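Local coordinates for protein leucyl-trna synthetase (Plasmodium falciparum, PDB 5FOC) that is the editing domain of a leucyl-tRNA synthetase, an enzyme that attaches leucine to its tRNA, and probably removes wrongly attached amino acids, at residues I298-P301 / N306-K309; D264-L269 / Y310-E315; K100-L105 / M170-I175; T93-F98 / K108-D113. The protein carries 2 engineered substitutions. One frame throughout, in Å; residues are numbered along the deposited sequence.

How the contacts relate
From the N terminus, residues 93-98 open contact 4 and 100-105 open contact 3 before 108-113 close contact 4; 170-175 then close contact 3, so the two loops cross. Contact 4 ties segment 93-98 to the end of helix 103-109, contact 3 the start of that helix to helix 172-178, and Lys172 of contact 3 reaches the backbone of Asp97 in contact 4. Further on, 264-269 open contact 2, and the short loop of contact 1, from 298-301 to 306-309, is completed within its span before 310-315 close the larger loop. These two set helix 307-314 against strand 298-299 and helix 263-274. The pairs lie on opposite sides of the chain's centre.

Contact 1: I298-P301 / N306-K309; sequences IELP and NTGK
Leu300 and Thr307 form the tight part of this contact, in which a short connection leads from strand 298-299 into helix 307-314. The methyl CG2 of Thr307 lies 3.8 Å from Leu300 CD1, and it also faces CG and CB of the same residue, so one methyl is in contact with three carbons of the leucine. The two side chains cross at about a right angle. With chi1 at 63°, Thr307 turns CG2 beside its own backbone N and toward the leucine, while OG1 is held by a hydrogen bond from Gln336 of helix 325-339.

The other half is looser and is bridged by a single ordered water. Ile298 O stays 4.2 Å from Asn306 N, and water 1 links the strand and the helix instead. It donates to Ile298 O at 2.7 Å and accepts from Thr307 N at 2.9 Å. Asn306 occupies the N-cap position, but its CB is directed away from the strand, and its side chain makes no capping bond; its backbone N binds Ser296 OG. A water thus serves the first N-H of the helix, and the chemistry implies a junction that is apolar at Leu300 and water-mediated at Ile298.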
loop_
_atom_site.group_PDB
_atom_site.type_symbol
_atom_site.label_atom_id
_atom_site.label_comp_id
_atom_site.label_asym_id
_atom_site.label_seq_id
_atom_site.Cartn_x
_atom_site.Cartn_y
_atom_site.Cartn_z
ATOM N N ILE A 298 4.890 11.805 15.675
ATOM C CA ILE A 298 5.247 11.223 17.000
ATOM C C ILE A 298 6.529 11.869 17.509
ATOM O O ILE A 298 7.556 11.837 16.830
ATOM C CB ILE A 298 5.448 9.684 16.964
ATOM C CG1 ILE A 298 4.170 8.960 16.539
ATOM C CG2 ILE A 298 5.806 9.151 18.384
ATOM C CD1 ILE A 298 4.334 7.500 16.198
ATOM N N GLU A 299 6.479 12.373 18.743
ATOM C CA GLU A 299 7.668 12.868 19.407
ATOM C C GLU A 299 8.007 11.953 20.602
ATOM O O GLU A 299 7.123 11.408 21.264
ATOM C CB GLU A 299 7.527 14.304 19.865
ATOM C CG GLU A 299 6.472 14.601 20.903
ATOM C CD GLU A 299 6.616 15.995 21.477
ATOM O OE1 GLU A 299 7.458 16.774 20.975
ATOM O OE2 GLU A 299 5.873 16.324 22.417
ATOM N N LEU A 300 9.290 11.763 20.829
ATOM C CA LEU A 300 9.741 10.976 21.968
ATOM C C LEU A 300 10.350 11.976 22.923
ATOM O O LEU A 300 11.043 12.913 22.484
ATOM C CB LEU A 300 10.753 9.913 21.564
ATOM C CG LEU A 300 10.124 8.643 20.967
ATOM C CD1 LEU A 300 11.197 7.735 20.435
ATOM C CD2 LEU A 300 9.286 7.935 22.010
ATOM N N PRO A 301 10.056 11.815 24.221
ATOM C CA PRO A 301 10.664 12.705 25.214
ATOM C C PRO A 301 12.194 12.692 25.096
ATOM O O PRO A 301 12.777 11.655 24.818
ATOM C CB PRO A 301 10.207 12.095 26.551
ATOM C CG PRO A 301 9.025 11.266 26.214
ATOM C CD PRO A 301 9.289 10.726 24.851
ATOM N N ASN A 306 10.657 13.297 14.319
ATOM C CA ASN A 306 11.565 12.777 13.287
ATOM C C ASN A 306 12.490 11.714 13.849
ATOM O O ASN A 306 13.674 11.684 13.567
ATOM C CB ASN A 306 12.281 13.913 12.570
ATOM C CG ASN A 306 11.323 14.662 11.713
ATOM O OD1 ASN A 306 10.805 14.100 10.773
ATOM N ND2 ASN A 306 11.014 15.900 12.071
ATOM N N THR A 307 11.878 10.827 14.626
ATOM C CA THR A 307 12.601 9.760 15.255
ATOM C C THR A 307 13.152 8.707 14.275
ATOM O O THR A 307 14.128 8.005 14.601
ATOM C CB THR A 307 11.777 9.097 16.422
ATOM O OG1 THR A 307 10.587 8.505 15.926
ATOM C CG2 THR A 307 11.390 10.121 17.471
ATOM N N GLY A 308 12.556 8.581 13.097
ATOM C CA GLY A 308 13.069 7.678 12.093
ATOM C C GLY A 308 14.480 8.034 11.687
ATOM O O GLY A 308 15.346 7.179 11.632
ATOM N N LYS A 309 14.692 9.319 11.373
ATOM C CA LYS A 309 16.013 9.851 11.066
ATOM C C LYS A 309 16.937 9.739 12.291
ATOM O O LYS A 309 18.094 9.361 12.166
ATOM C CB LYS A 309 15.900 11.321 10.632
ATOM C CG LYS A 309 17.218 11.966 10.222
ATOM C CD LYS A 309 17.044 13.405 9.749
ATOM C CE LYS A 309 18.423 14.004 9.620
ATOM N NZ LYS A 309 18.486 15.413 9.194
HETATM O O HOH W 1 9.020 10.442 15.117
#

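Contact 2: D264-L269 / Y310-E315; sequences DDYACL and YYYEKE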
loop_
_atom_site.group_PDB
_atom_site.type_symbol
_atom_site.label_atom_id
_atom_site.label_comp_id
_atom_site.label_asym_id
_atom_site.label_seq_id
_atom_site.Cartn_x
_atom_site.Cartn_y
_atom_site.Cartn_z
ATOM N N ASP A 264 13.107 2.374 8.862
ATOM C CA ASP A 264 13.249 1.615 7.632
ATOM C C ASP A 264 12.765 2.465 6.450
ATOM O O ASP A 264 13.447 2.515 5.411
ATOM C CB ASP A 264 12.573 0.237 7.623
ATOM C CG ASP A 264 11.167 0.246 8.081
ATOM O OD1 ASP A 264 10.744 1.127 8.867
ATOM O OD2 ASP A 264 10.461 -0.692 7.674
ATOM N N ASP A 265 11.660 3.182 6.659
ATOM C CA ASP A 265 11.093 4.061 5.595
ATOM C C ASP A 265 12.085 5.142 5.293
ATOM O O ASP A 265 12.392 5.404 4.123
ATOM C CB ASP A 265 9.776 4.690 6.060
ATOM C CG ASP A 265 8.649 3.655 6.223
ATOM O OD1 ASP A 265 8.916 2.438 5.936
ATOM O OD2 ASP A 265 7.534 4.009 6.644
ATOM N N TYR A 266 12.609 5.769 6.336
ATOM C CA TYR A 266 13.643 6.786 6.177
ATOM C C TYR A 266 14.826 6.262 5.370
ATOM O O TYR A 266 15.343 6.931 4.440
ATOM C CB TYR A 266 14.137 7.288 7.536
ATOM C CG TYR A 266 15.070 8.443 7.379
ATOM C CD1 TYR A 266 14.563 9.729 7.289
ATOM C CD2 TYR A 266 16.440 8.265 7.230
ATOM C CE1 TYR A 266 15.416 10.825 7.065
ATOM C CE2 TYR A 266 17.296 9.349 7.002
ATOM C CZ TYR A 266 16.777 10.632 6.929
ATOM O OH TYR A 266 17.595 11.720 6.715
ATOM N N ALA A 267 15.305 5.074 5.768
ATOM C CA ALA A 267 16.459 4.449 5.137
ATOM C C ALA A 267 16.258 4.235 3.646
ATOM O O ALA A 267 17.161 4.505 2.846
ATOM C CB ALA A 267 16.765 3.116 5.795
ATOM N N CYS A 268 15.088 3.747 3.287
ATOM C CA CYS A 268 14.790 3.385 1.901
ATOM C C CYS A 268 14.690 4.667 1.035
ATOM O O CYS A 268 15.260 4.742 -0.075
ATOM C CB CYS A 268 13.511 2.581 1.817
ATOM S SG CYS A 268 13.048 2.072 0.171
ATOM N N LEU A 269 13.971 5.644 1.571
ATOM C CA LEU A 269 13.846 6.925 0.880
ATOM C C LEU A 269 15.222 7.586 0.708
ATOM O O LEU A 269 15.536 8.090 -0.392
ATOM C CB LEU A 269 12.820 7.828 1.584
ATOM C CG LEU A 269 12.600 9.221 0.949
ATOM C CD1 LEU A 269 12.224 9.142 -0.546
ATOM C CD2 LEU A 269 11.551 9.977 1.777
ATOM N N TYR A 310 16.434 10.115 13.458
ATOM C CA TYR A 310 17.248 10.074 14.691
ATOM C C TYR A 310 17.881 8.679 14.911
ATOM O O TYR A 310 19.066 8.599 15.164
ATOM C CB TYR A 310 16.426 10.480 15.920
ATOM C CG TYR A 310 17.227 10.481 17.192
ATOM C CD1 TYR A 310 17.933 11.608 17.603
ATOM C CD2 TYR A 310 17.283 9.335 18.001
ATOM C CE1 TYR A 310 18.693 11.599 18.772
ATOM C CE2 TYR A 310 18.020 9.323 19.169
ATOM C CZ TYR A 310 18.725 10.454 19.544
ATOM O OH TYR A 310 19.443 10.419 20.718
ATOM N N TYR A 311 17.094 7.608 14.794
ATOM C CA TYR A 311 17.633 6.226 14.969
ATOM C C TYR A 311 18.446 5.709 13.777
ATOM O O TYR A 311 19.382 4.930 13.966
ATOM C CB TYR A 311 16.550 5.240 15.415
ATOM C CG TYR A 311 16.188 5.530 16.848
ATOM C CD1 TYR A 311 17.019 5.096 17.914
ATOM C CD2 TYR A 311 15.089 6.317 17.170
ATOM C CE1 TYR A 311 16.717 5.406 19.248
ATOM C CE2 TYR A 311 14.761 6.601 18.513
ATOM C CZ TYR A 311 15.587 6.166 19.548
ATOM O OH TYR A 311 15.268 6.466 20.874
ATOM N N TYR A 312 18.098 6.149 12.558
ATOM C CA TYR A 312 18.937 5.907 11.391
ATOM C C TYR A 312 20.372 6.372 11.665
ATOM O O TYR A 312 21.330 5.620 11.490
ATOM C CB TYR A 312 18.367 6.649 10.197
ATOM C CG TYR A 312 19.103 6.474 8.908
ATOM C CD1 TYR A 312 18.949 5.313 8.140
ATOM C CD2 TYR A 312 19.949 7.488 8.430
ATOM C CE1 TYR A 312 19.614 5.150 6.938
ATOM C CE2 TYR A 312 20.628 7.336 7.221
ATOM C CZ TYR A 312 20.447 6.171 6.477
ATOM O OH TYR A 312 21.092 6.014 5.300
ATOM N N GLU A 313 20.498 7.605 12.138
ATOM C CA GLU A 313 21.808 8.228 12.383
ATOM C C GLU A 313 22.533 7.678 13.598
ATOM O O GLU A 313 23.726 7.388 13.519
ATOM C CB GLU A 313 21.655 9.734 12.550
ATOM C CG GLU A 313 21.214 10.444 11.275
ATOM C CD GLU A 313 20.965 11.914 11.506
ATOM O OE1 GLU A 313 20.742 12.284 12.691
ATOM O OE2 GLU A 313 20.987 12.707 10.517
ATOM N N LYS A 314 21.812 7.555 14.715
ATOM C CA LYS A 314 22.405 7.107 15.971
ATOM C C LYS A 314 22.865 5.661 15.866
ATOM O O LYS A 314 23.937 5.350 16.372
ATOM C CB LYS A 314 21.423 7.256 17.129
ATOM C CG LYS A 314 21.980 6.924 18.501
ATOM C CD LYS A 314 20.862 6.962 19.518
ATOM C CE LYS A 314 21.339 6.610 20.909
ATOM N NZ LYS A 314 20.271 6.948 21.886
ATOM N N GLU A 315 22.087 4.787 15.210
ATOM C CA GLU A 315 22.486 3.354 15.085
ATOM C C GLU A 315 23.361 3.055 13.859
ATOM O O GLU A 315 23.721 1.888 13.607
ATOM C CB GLU A 315 21.287 2.404 15.109
ATOM C CG GLU A 315 20.264 2.605 16.217
ATOM C CD GLU A 315 20.804 2.480 17.623
ATOM O OE1 GLU A 315 21.777 1.730 17.847
ATOM O OE2 GLU A 315 20.217 3.130 18.525
HETATM O O HOH W 2 19.787 4.338 3.714
#
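The backbones come nearest at Ala267 and Tyr312, whose CA atoms are 6.9 Å apart, as helix 263-274 meets helix 307-314. This is helix-against-helix packing within the editing domain, and Tyr312 carries nearly all of it from its side. Its ring settles against Tyr266 and Ala267 and also touches Thr263 and Glu270, one turn before and one turn after, which together make up a single face of the partner helix.

CD2 and CE2 of Tyr266 lie over one face of Tyr312: CD2 stands 3.6 Å above that plane, displaced toward the rim. The rings meet obliquely, with centroids 5.0 Å apart and planes inclined at 59°. Each tyrosine holds CG opposite its backbone N (chi1 -173° for Tyr266, -179° for Tyr312), which throws both rings outward from their helices into the interface. Farther along Tyr312, CE1 rests 3.7 Å from the methyl CB of Ala267. Ala267 in turn touches Leu325 of helix 325-339. At the far end of the ring, Tyr312 OH is 2.7 Å from water 2, which donates a hydrogen bond to Ala267 O at 2.8 Å.

Contact 3: K100-L105 / M170-I175; sequences KGEEDL and MTKEEI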
loop_
_atom_site.group_PDB
_atom_site.type_symbol
_atom_site.label_atom_id
_atom_site.label_comp_id
_atom_site.label_asym_id
_atom_site.label_seq_id
_atom_site.Cartn_x
_atom_site.Cartn_y
_atom_site.Cartn_z
ATOM N N LYS A 100 -17.179 -19.055 -22.237
ATOM C CA LYS A 100 -17.656 -18.839 -23.617
ATOM C C LYS A 100 -18.640 -17.664 -23.788
ATOM O O LYS A 100 -18.484 -16.840 -24.708
ATOM C CB LYS A 100 -18.262 -20.127 -24.204
ATOM C CG LYS A 100 -18.124 -20.235 -25.717
ATOM C CD LYS A 100 -19.326 -19.685 -26.471
ATOM C CE LYS A 100 -19.165 -19.905 -27.969
ATOM N NZ LYS A 100 -20.458 -19.764 -28.694
ATOM N N GLY A 101 -19.621 -17.585 -22.889
ATOM C CA GLY A 101 -20.638 -16.533 -22.914
ATOM C C GLY A 101 -20.390 -15.338 -22.005
ATOM O O GLY A 101 -21.341 -14.627 -21.647
ATOM N N GLU A 102 -19.125 -15.105 -21.639
ATOM C CA GLU A 102 -18.733 -13.989 -20.773
ATOM C C GLU A 102 -18.012 -12.868 -21.506
ATOM O O GLU A 102 -17.259 -12.090 -20.888
ATOM C CB GLU A 102 -17.843 -14.482 -19.647
ATOM C CG GLU A 102 -18.525 -15.508 -18.787
ATOM C CD GLU A 102 -17.691 -15.899 -17.594
ATOM O OE1 GLU A 102 -16.453 -15.967 -17.690
ATOM O OE2 GLU A 102 -18.277 -16.184 -16.566
ATOM N N GLU A 103 -18.240 -12.745 -22.810
ATOM C CA GLU A 103 -17.577 -11.695 -23.539
ATOM C C GLU A 103 -18.014 -10.294 -23.124
ATOM O O GLU A 103 -17.188 -9.391 -23.110
ATOM C CB GLU A 103 -17.735 -11.850 -25.062
ATOM C CG GLU A 103 -16.589 -11.212 -25.828
ATOM C CD GLU A 103 -15.295 -12.036 -25.861
ATOM O OE1 GLU A 103 -15.263 -13.247 -25.456
ATOM O OE2 GLU A 103 -14.283 -11.440 -26.330
ATOM N N ASP A 104 -19.295 -10.114 -22.805
ATOM C CA ASP A 104 -19.807 -8.803 -22.337
ATOM C C ASP A 104 -19.103 -8.366 -21.045
ATOM O O ASP A 104 -18.782 -7.173 -20.889
ATOM C CB ASP A 104 -21.347 -8.801 -22.157
ATOM C CG ASP A 104 -22.132 -8.850 -23.506
ATOM O OD1 ASP A 104 -21.617 -8.417 -24.571
ATOM O OD2 ASP A 104 -23.293 -9.313 -23.486
ATOM N N LEU A 105 -18.837 -9.332 -20.155
ATOM C CA LEU A 105 -18.058 -9.099 -18.933
ATOM C C LEU A 105 -16.642 -8.636 -19.262
ATOM O O LEU A 105 -16.167 -7.652 -18.691
ATOM C CB LEU A 105 -17.963 -10.358 -18.063
ATOM C CG LEU A 105 -19.259 -10.970 -17.542
ATOM C CD1 LEU A 105 -18.951 -12.040 -16.493
ATOM C CD2 LEU A 105 -20.187 -9.929 -16.943
ATOM N N MET A 170 -19.708 -15.803 -4.836
ATOM C CA MET A 170 -20.468 -15.052 -5.814
ATOM C C MET A 170 -20.043 -15.436 -7.210
ATOM O O MET A 170 -18.918 -15.812 -7.430
ATOM C CB MET A 170 -20.250 -13.565 -5.522
ATOM C CG MET A 170 -20.927 -13.152 -4.227
ATOM S SD MET A 170 -20.417 -11.580 -3.530
ATOM C CE MET A 170 -20.774 -10.603 -4.925
ATOM N N THR A 171 -20.957 -15.311 -8.175
ATOM C CA THR A 171 -20.608 -15.493 -9.568
ATOM C C THR A 171 -19.824 -14.245 -10.043
ATOM O O THR A 171 -19.821 -13.164 -9.422
ATOM C CB THR A 171 -21.855 -15.651 -10.461
ATOM O OG1 THR A 171 -22.616 -14.430 -10.448
ATOM C CG2 THR A 171 -22.714 -16.799 -9.978
ATOM N N LYS A 172 -19.193 -14.408 -11.185
ATOM C CA LYS A 172 -18.425 -13.352 -11.795
ATOM C C LYS A 172 -19.285 -12.084 -11.979
ATOM O O LYS A 172 -18.876 -10.968 -11.616
ATOM C CB LYS A 172 -17.864 -13.841 -13.128
ATOM C CG LYS A 172 -16.457 -13.400 -13.402
ATOM C CD LYS A 172 -15.873 -14.066 -14.651
ATOM C CE LYS A 172 -15.173 -15.383 -14.338
ATOM N NZ LYS A 172 -14.615 -16.031 -15.550
ATOM N N GLU A 173 -20.496 -12.298 -12.476
ATOM C CA GLU A 173 -21.440 -11.229 -12.709
ATOM C C GLU A 173 -21.804 -10.553 -11.393
ATOM O O GLU A 173 -21.776 -9.311 -11.314
ATOM C CB GLU A 173 -22.663 -11.767 -13.424
ATOM C CG GLU A 173 -23.617 -10.713 -13.919
ATOM C CD GLU A 173 -24.500 -11.261 -15.021
ATOM O OE1 GLU A 173 -23.948 -11.708 -16.059
ATOM O OE2 GLU A 173 -25.735 -11.272 -14.840
ATOM N N GLU A 174 -22.103 -11.370 -10.355
ATOM C CA GLU A 174 -22.422 -10.837 -9.040
ATOM C C GLU A 174 -21.278 -9.991 -8.477
ATOM O O GLU A 174 -21.530 -8.955 -7.904
ATOM C CB GLU A 174 -22.824 -11.945 -8.060
ATOM C CG GLU A 174 -24.202 -12.503 -8.357
ATOM C CD GLU A 174 -24.514 -13.760 -7.578
ATOM O OE1 GLU A 174 -23.578 -14.391 -6.974
ATOM O OE2 GLU A 174 -25.722 -14.117 -7.586
ATOM N N ILE A 175 -20.040 -10.424 -8.647
ATOM C CA ILE A 175 -18.860 -9.664 -8.160
ATOM C C ILE A 175 -18.741 -8.308 -8.868
ATOM O O ILE A 175 -18.574 -7.260 -8.219
ATOM C CB ILE A 175 -17.536 -10.451 -8.334
ATOM C CG1 ILE A 175 -17.611 -11.703 -7.436
ATOM C CG2 ILE A 175 -16.297 -9.641 -7.951
ATOM C CD1 ILE A 175 -16.521 -12.730 -7.676
#
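Two helix starts meet here, with Glu102 at the N-cap position of helix 103-109 bound by a salt bridge to Lys172 in the first turn of helix 172-178. Lys172 NZ donates to Glu102 OE1 at 2.8 Å. It arrives on the syn side of the carboxylate and only 15° out of its plane, good evidence for a directed bond as well as charge attraction. Glu102 reaches across with its chain extended beyond CG, while Lys172 bends at chi3 (-90°), which lays its CD and CE alongside the carboxylate before the ammonium group turns to OE1. The two side chains cross at about a right angle.

The same carboxylate oxygen also accepts from Glu99 N, and NZ makes a further, weak bond to Asp97 O. Lys172 is buried, so its charge is probably stabilised by these acceptors.

The turn that presents Lys172 is fixed by a capping box: Glu174 N donates to Thr171 OG1 at 3.1 Å, and Thr171 N returns a bond to Glu174 OE1 at 3.0 Å, meeting that carboxylate from above its plane. Thr171 thereby closes the beginning of helix 172-178, directly after strand 169-170.

Beside the charged pair runs an apolar contact. Leu105, in the first turn of helix 103-109, sets its CD1 4.0 Å from Lys172 CB, so the aliphatic root of the lysine is covered while its tip is engaged by Glu102. The other methyl, Leu105 CD2, approaches the solvent-exposed Glu173 at OE1, 4.3 Å away, and the leucine also packs on Ile176 of helix 172-178.

Contact 4: T93-F98 / K108-D113; sequences TFFTDF and KIWNED
The benzene edge of Trp110 points into one face of Phe95, and the edge of Phe98 points toward a face of the Trp110 indole. Together the three rings form an aromatic cluster joining the irregular segment 93-98 to the end of helix 103-109. For the first pair the evidence is a T-shaped (edge-to-face) geometry with planes at 90° and centroids 5.3 Å apart, counted to the six-membered ring; Trp110 CZ2 lies 3.7 Å from Phe95 CE1, over the phenyl ring but toward its rim. The second pair is an offset edge-to-face arrangement at 89°, in which Phe98 CE2 comes within 3.8 Å of Trp110 CZ2 while the ring as a whole is directed at the five-membered ring, centroids 5.6 Å apart.

Phe95 takes the less roomy rotamer, CG flanked by both the backbone N and C (chi1 62°), and this presents its face to the tryptophan. At the edge of Phe98, close to the ring plane, sits Ile109 CD1, 3.9 Å from CE1, so Phe98 meets the last residue of the helix, Ile109, and the one that follows it, Trp110. Ile29 of helix 18-35 also touches Trp110, and Ile109 is backed by Ile176 and Phe213.

Trp110 is where the chain leaves the helix. It is the centre of an inverse gamma turn, closed by a weak bond from Asn111 N to Ile109 O. The next helix, 112-118, starts immediately afterwards: Asn111 caps it, its OD1 accepting from Asp113 N at 3.0 Å.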
loop_
_atom_site.group_PDB
_atom_site.type_symbol
_atom_site.label_atom_id
_atom_site.label_comp_id
_atom_site.label_asym_id
_atom_site.label_seq_id
_atom_site.Cartn_x
_atom_site.Cartn_y
_atom_site.Cartn_z
ATOM N N THR A 93 -2.386 -18.056 -15.893
ATOM C CA THR A 93 -1.977 -17.679 -14.512
ATOM C C THR A 93 -1.932 -16.164 -14.215
ATOM O O THR A 93 -1.695 -15.759 -13.061
ATOM C CB THR A 93 -0.592 -18.284 -14.104
ATOM O OG1 THR A 93 0.423 -17.841 -15.016
ATOM C CG2 THR A 93 -0.618 -19.807 -14.080
ATOM N N PHE A 94 -2.160 -15.341 -15.235
ATOM C CA PHE A 94 -2.188 -13.877 -15.087
ATOM C C PHE A 94 -3.569 -13.257 -14.791
ATOM O O PHE A 94 -3.644 -12.167 -14.203
ATOM C CB PHE A 94 -1.588 -13.229 -16.321
ATOM C CG PHE A 94 -0.113 -13.418 -16.434
ATOM C CD1 PHE A 94 0.762 -12.568 -15.776
ATOM C CD2 PHE A 94 0.407 -14.471 -17.184
ATOM C CE1 PHE A 94 2.125 -12.746 -15.891
ATOM C CE2 PHE A 94 1.776 -14.661 -17.306
ATOM C CZ PHE A 94 2.635 -13.797 -16.651
ATOM N N PHE A 95 -4.638 -13.920 -15.223
ATOM C CA PHE A 95 -6.022 -13.472 -14.972
ATOM C C PHE A 95 -6.987 -14.639 -15.120
ATOM O O PHE A 95 -6.721 -15.597 -15.850
ATOM C CB PHE A 95 -6.417 -12.257 -15.859
ATOM C CG PHE A 95 -6.399 -12.512 -17.361
ATOM C CD1 PHE A 95 -7.503 -13.043 -17.996
ATOM C CD2 PHE A 95 -5.323 -12.115 -18.138
ATOM C CE1 PHE A 95 -7.512 -13.275 -19.361
ATOM C CE2 PHE A 95 -5.320 -12.316 -19.532
ATOM C CZ PHE A 95 -6.412 -12.896 -20.143
ATOM N N THR A 96 -8.081 -14.581 -14.386
ATOM C CA THR A 96 -9.113 -15.600 -14.496
ATOM C C THR A 96 -9.680 -15.581 -15.937
ATOM O O THR A 96 -10.091 -14.527 -16.458
ATOM C CB THR A 96 -10.208 -15.357 -13.466
ATOM O OG1 THR A 96 -9.653 -15.377 -12.124
ATOM C CG2 THR A 96 -11.359 -16.369 -13.624
ATOM N N ASP A 97 -9.648 -16.741 -16.597
ATOM C CA ASP A 97 -10.159 -16.862 -17.951
ATOM C C ASP A 97 -11.656 -16.565 -18.024
ATOM O O ASP A 97 -12.424 -16.883 -17.111
ATOM C CB ASP A 97 -9.896 -18.256 -18.514
ATOM C CG ASP A 97 -8.430 -18.520 -18.721
ATOM O OD1 ASP A 97 -7.746 -18.881 -17.745
ATOM O OD2 ASP A 97 -7.959 -18.332 -19.861
ATOM N N PHE A 98 -12.050 -15.951 -19.125
ATOM C CA PHE A 98 -13.448 -15.688 -19.415
ATOM C C PHE A 98 -14.019 -16.861 -20.188
ATOM O O PHE A 98 -13.440 -17.307 -21.171
ATOM C CB PHE A 98 -13.611 -14.378 -20.200
ATOM C CG PHE A 98 -13.221 -13.178 -19.415
ATOM C CD1 PHE A 98 -14.133 -12.549 -18.591
ATOM C CD2 PHE A 98 -11.916 -12.706 -19.452
ATOM C CE1 PHE A 98 -13.762 -11.430 -17.846
ATOM C CE2 PHE A 98 -11.534 -11.598 -18.709
ATOM C CZ PHE A 98 -12.456 -10.960 -17.898
ATOM N N LYS A 108 -16.640 -5.181 -20.563
ATOM C CA LYS A 108 -16.912 -4.234 -19.491
ATOM C C LYS A 108 -15.657 -3.955 -18.651
ATOM O O LYS A 108 -15.415 -2.818 -18.246
ATOM C CB LYS A 108 -18.046 -4.762 -18.598
ATOM C CG LYS A 108 -18.548 -3.811 -17.513
ATOM C CD LYS A 108 -19.636 -4.472 -16.658
ATOM C CE LYS A 108 -20.513 -3.497 -15.860
ATOM N NZ LYS A 108 -19.762 -2.452 -15.111
ATOM N N ILE A 109 -14.863 -4.998 -18.400
ATOM C CA ILE A 109 -13.675 -4.892 -17.520
ATOM C C ILE A 109 -12.533 -4.268 -18.318
ATOM O O ILE A 109 -11.884 -3.346 -17.813
ATOM C CB ILE A 109 -13.250 -6.269 -16.877
ATOM C CG1 ILE A 109 -14.384 -6.772 -16.016
ATOM C CG2 ILE A 109 -12.020 -6.072 -16.019
ATOM C CD1 ILE A 109 -14.277 -8.241 -15.751
ATOM N N TRP A 110 -12.298 -4.757 -19.544
ATOM C CA TRP A 110 -11.179 -4.279 -20.388
ATOM C C TRP A 110 -11.603 -3.021 -21.125
ATOM O O TRP A 110 -11.827 -3.035 -22.322
ATOM C CB TRP A 110 -10.701 -5.362 -21.345
ATOM C CG TRP A 110 -10.159 -6.618 -20.615
ATOM C CD1 TRP A 110 -10.110 -6.863 -19.259
ATOM C CD2 TRP A 110 -9.591 -7.763 -21.239
ATOM N NE1 TRP A 110 -9.566 -8.118 -19.006
ATOM C CE2 TRP A 110 -9.251 -8.697 -20.201
ATOM C CE3 TRP A 110 -9.368 -8.129 -22.571
ATOM C CZ2 TRP A 110 -8.644 -9.907 -20.475
ATOM C CZ3 TRP A 110 -8.811 -9.356 -22.832
ATOM C CH2 TRP A 110 -8.442 -10.229 -21.781
ATOM N N ASN A 111 -11.810 -1.976 -20.367
ATOM C CA ASN A 111 -12.540 -0.779 -20.844
ATOM C C ASN A 111 -12.113 0.350 -19.982
ATOM O O ASN A 111 -12.108 0.261 -18.776
ATOM C CB ASN A 111 -14.054 -1.049 -20.702
ATOM C CG ASN A 111 -14.920 -0.063 -21.435
ATOM O OD1 ASN A 111 -14.784 1.139 -21.281
ATOM N ND2 ASN A 111 -15.879 -0.578 -22.154
ATOM N N GLU A 112 -11.804 1.509 -20.556
ATOM C CA GLU A 112 -11.425 2.642 -19.726
ATOM C C GLU A 112 -12.468 2.992 -18.658
ATOM O O GLU A 112 -12.099 3.408 -17.547
ATOM C CB GLU A 112 -11.249 3.905 -20.628
ATOM C CG GLU A 112 -10.533 5.039 -19.925
ATOM C CD GLU A 112 -10.772 6.378 -20.634
ATOM O OE1 GLU A 112 -11.949 6.798 -20.667
ATOM O OE2 GLU A 112 -9.809 6.974 -21.157
ATOM N N ASP A 113 -13.758 2.850 -18.996
ATOM C CA ASP A 113 -14.880 3.195 -18.092
ATOM C C ASP A 113 -14.778 2.377 -16.785
ATOM O O ASP A 113 -15.139 2.855 -15.730
ATOM C CB ASP A 113 -16.244 2.885 -18.714
ATOM C CG ASP A 113 -16.722 3.916 -19.742
ATOM O OD1 ASP A 113 -16.182 5.037 -19.797
ATOM O OD2 ASP A 113 -17.680 3.565 -20.457
#